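Local coordinates for small TOPRIM domain protein (Geobacillus stearothermophilus, PDB 2FCJ), which is of unknown function but consists largely of a Toprim domain, a fold that in primases and topoisomerases supports metal-dependent chemistry on nucleic acids, at residues K6-E11 and Q17-V22. Sequence-based numbering, arbitrary orientation. Where two conformers were deposited one is given.
Sequences KVIIVE and QKVAAV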
loop_
_atom_site.group_PDB
_atom_site.type_symbol
_atom_site.label_atom_id
_atom_site.label_comp_id
_atom_site.label_asym_id
_atom_site.label_seq_id
_atom_site.Cartn_x
_atom_site.Cartn_y
_atom_site.Cartn_z
ATOM N N LYS A 6 -0.357 4.131 10.792
ATOM C CA LYS A 6 0.073 3.741 9.458
ATOM C C LYS A 6 -1.087 3.258 8.640
ATOM O O LYS A 6 -1.922 2.499 9.111
ATOM C CB LYS A 6 1.125 2.657 9.558
ATOM C CG LYS A 6 2.374 3.136 10.261
ATOM C CD LYS A 6 3.420 2.041 10.296
ATOM C CE LYS A 6 4.506 2.365 11.303
ATOM N NZ LYS A 6 5.630 1.406 11.153
ATOM N N VAL A 7 -1.031 3.595 7.352
ATOM C CA VAL A 7 -2.050 3.226 6.389
ATOM C C VAL A 7 -1.369 2.817 5.081
ATOM O O VAL A 7 -0.488 3.542 4.595
ATOM C CB VAL A 7 -2.957 4.425 6.083
ATOM C CG1 VAL A 7 -4.032 4.033 5.067
ATOM C CG2 VAL A 7 -3.598 4.958 7.368
ATOM N N ILE A 8 -1.719 1.646 4.546
ATOM C CA ILE A 8 -1.285 1.235 3.207
ATOM C C ILE A 8 -2.505 1.172 2.311
ATOM O O ILE A 8 -3.507 0.548 2.661
ATOM C CB ILE A 8 -0.579 -0.138 3.234
ATOM C CG1 ILE A 8 0.693 -0.050 4.066
ATOM C CG2 ILE A 8 -0.212 -0.626 1.811
ATOM C CD1 ILE A 8 1.255 -1.396 4.421
ATOM N N ILE A 9 -2.400 1.808 1.145
ATOM C CA ILE A 9 -3.451 1.772 0.142
ATOM C C ILE A 9 -2.993 0.911 -1.012
ATOM O O ILE A 9 -1.856 1.021 -1.469
ATOM C CB ILE A 9 -3.775 3.196 -0.346
ATOM C CG1 ILE A 9 -4.174 4.078 0.847
ATOM C CG2 ILE A 9 -4.874 3.172 -1.409
ATOM C CD1 ILE A 9 -4.278 5.557 0.534
ATOM N N VAL A 10 -3.848 -0.020 -1.415
ATOM C CA VAL A 10 -3.603 -0.891 -2.567
ATOM C C VAL A 10 -4.815 -0.879 -3.476
ATOM O O VAL A 10 -5.900 -0.418 -3.093
ATOM C CB VAL A 10 -3.335 -2.349 -2.123
ATOM C CG1 VAL A 10 -2.059 -2.434 -1.269
ATOM C CG2 VAL A 10 -4.526 -2.916 -1.357
ATOM N N GLU A 11 -4.637 -1.423 -4.677
ATOM C CA GLU A 11 -5.684 -1.378 -5.689
ATOM C C GLU A 11 -6.624 -2.577 -5.608
ATOM O O GLU A 11 -7.820 -2.461 -5.905
ATOM C CB GLU A 11 -5.078 -1.276 -7.094
ATOM C CG GLU A 11 -6.120 -1.122 -8.217
ATOM C CD GLU A 11 -5.499 -0.749 -9.561
ATOM O OE1 GLU A 11 -4.288 -1.000 -9.766
ATOM O OE2 GLU A 11 -6.240 -0.238 -10.434
ATOM N N GLN A 17 -5.219 -8.574 1.229
ATOM C CA GLN A 17 -5.070 -9.768 2.043
ATOM C C GLN A 17 -3.601 -10.185 2.166
ATOM O O GLN A 17 -3.141 -10.561 3.242
ATOM C CB GLN A 17 -5.923 -10.899 1.471
ATOM C CG GLN A 17 -7.384 -10.521 1.314
ATOM C CD GLN A 17 -8.154 -10.560 2.625
ATOM O OE1 GLN A 17 -8.614 -11.619 3.055
ATOM N NE2 GLN A 17 -8.326 -9.398 3.249
ATOM N N LYS A 18 -2.861 -10.085 1.068
ATOM C CA LYS A 18 -1.453 -10.471 1.053
ATOM C C LYS A 18 -0.614 -9.558 1.944
ATOM O O LYS A 18 0.225 -10.019 2.719
ATOM C CB LYS A 18 -0.940 -10.389 -0.376
ATOM C CG LYS A 18 0.490 -10.808 -0.555
ATOM C CD LYS A 18 0.739 -11.126 -2.013
ATOM C CE LYS A 18 2.119 -11.711 -2.219
ATOM N NZ LYS A 18 2.146 -12.445 -3.499
ATOM N N VAL A 19 -0.840 -8.257 1.823
ATOM C CA VAL A 19 -0.185 -7.304 2.706
ATOM C C VAL A 19 -0.507 -7.572 4.175
ATOM O O VAL A 19 0.385 -7.592 5.029
ATOM C CB VAL A 19 -0.588 -5.865 2.359
ATOM C CG1 VAL A 19 -0.112 -4.916 3.437
ATOM C CG2 VAL A 19 -0.028 -5.472 1.005
ATOM N N ALA A 20 -1.789 -7.764 4.476
ATOM C CA ALA A 20 -2.216 -7.975 5.851
ATOM C C ALA A 20 -1.552 -9.201 6.457
ATOM O O ALA A 20 -1.309 -9.242 7.660
ATOM C CB ALA A 20 -3.728 -8.099 5.923
ATOM N N ALA A 21 -1.315 -10.216 5.628
ATOM C CA ALA A 21 -0.735 -11.472 6.088
ATOM C C ALA A 21 0.731 -11.329 6.482
ATOM O O ALA A 21 1.215 -12.063 7.344
ATOM C CB ALA A 21 -0.907 -12.562 5.034
ATOM N N VAL A 22 1.437 -10.369 5.888
ATOM C CA VAL A 22 2.851 -10.217 6.220
ATOM C C VAL A 22 3.102 -9.302 7.405
ATOM O O VAL A 22 4.172 -9.337 8.004
ATOM C CB VAL A 22 3.740 -9.839 5.016
ATOM C CG1 VAL A 22 3.355 -10.648 3.796
ATOM C CG2 VAL A 22 3.664 -8.364 4.724
#
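Next to Val-19, which meets Ile-8 and Val-10 of the strand, the ammonium of Lys-18 turns to another part of the chain: its NZ is hydrogen-bonded to Ala-92 O and more weakly to Ala-90 O and Val-89 O, so three carbonyls gather round one charge. The contact itself contains no polar bond. Val-19 carries the helix side alone and sends one methyl to each of two strand residues. Its CG1 lies 3.9 Å from Ile-8 CD1. This branch stands anti to the backbone N of Val-19 (chi1 169°), which leaves CG2 beside that nitrogen and directed to the other partner. On the strand, Ile-8 holds CG1 anti to its carbonyl carbon (chi1 -63°), and the extended chi2 of 166° carries CD1 out to the valine, so that the two side chains pass at a slant. The second touch is looser, with Val-10 CG1 4.3 Å from Val-19 CG2. Ile-8 and Val-10, two apart on the strand, point the same way, and Val-19 thus bridges two consecutive positions on one face of the sheet. The closest CA pair, Ile-8 CA and Val-19 CA, is 8.6 Å apart. All three residues are buried; Ile-29 and Leu-56 of the adjoining strands also touch Val-19, while Leu-101 of helix 94-103 and Phe-106 pack on Ile-8. Within the helix, Ala-21 N bonds to Gln-17 O at 3.0 Å, but Val-22 N is closer to Val-19 O (3.1 Å) than to Lys-18 O, a tightening of the last turn. Strand 6-10, helix 13-22 and strand 28-31 form the first beta-alpha-beta crossover of the parallel, Rossmann-like Toprim sheet, and Glu-11, just past the strand, probably corresponds to the conserved glutamate of the Toprim motif.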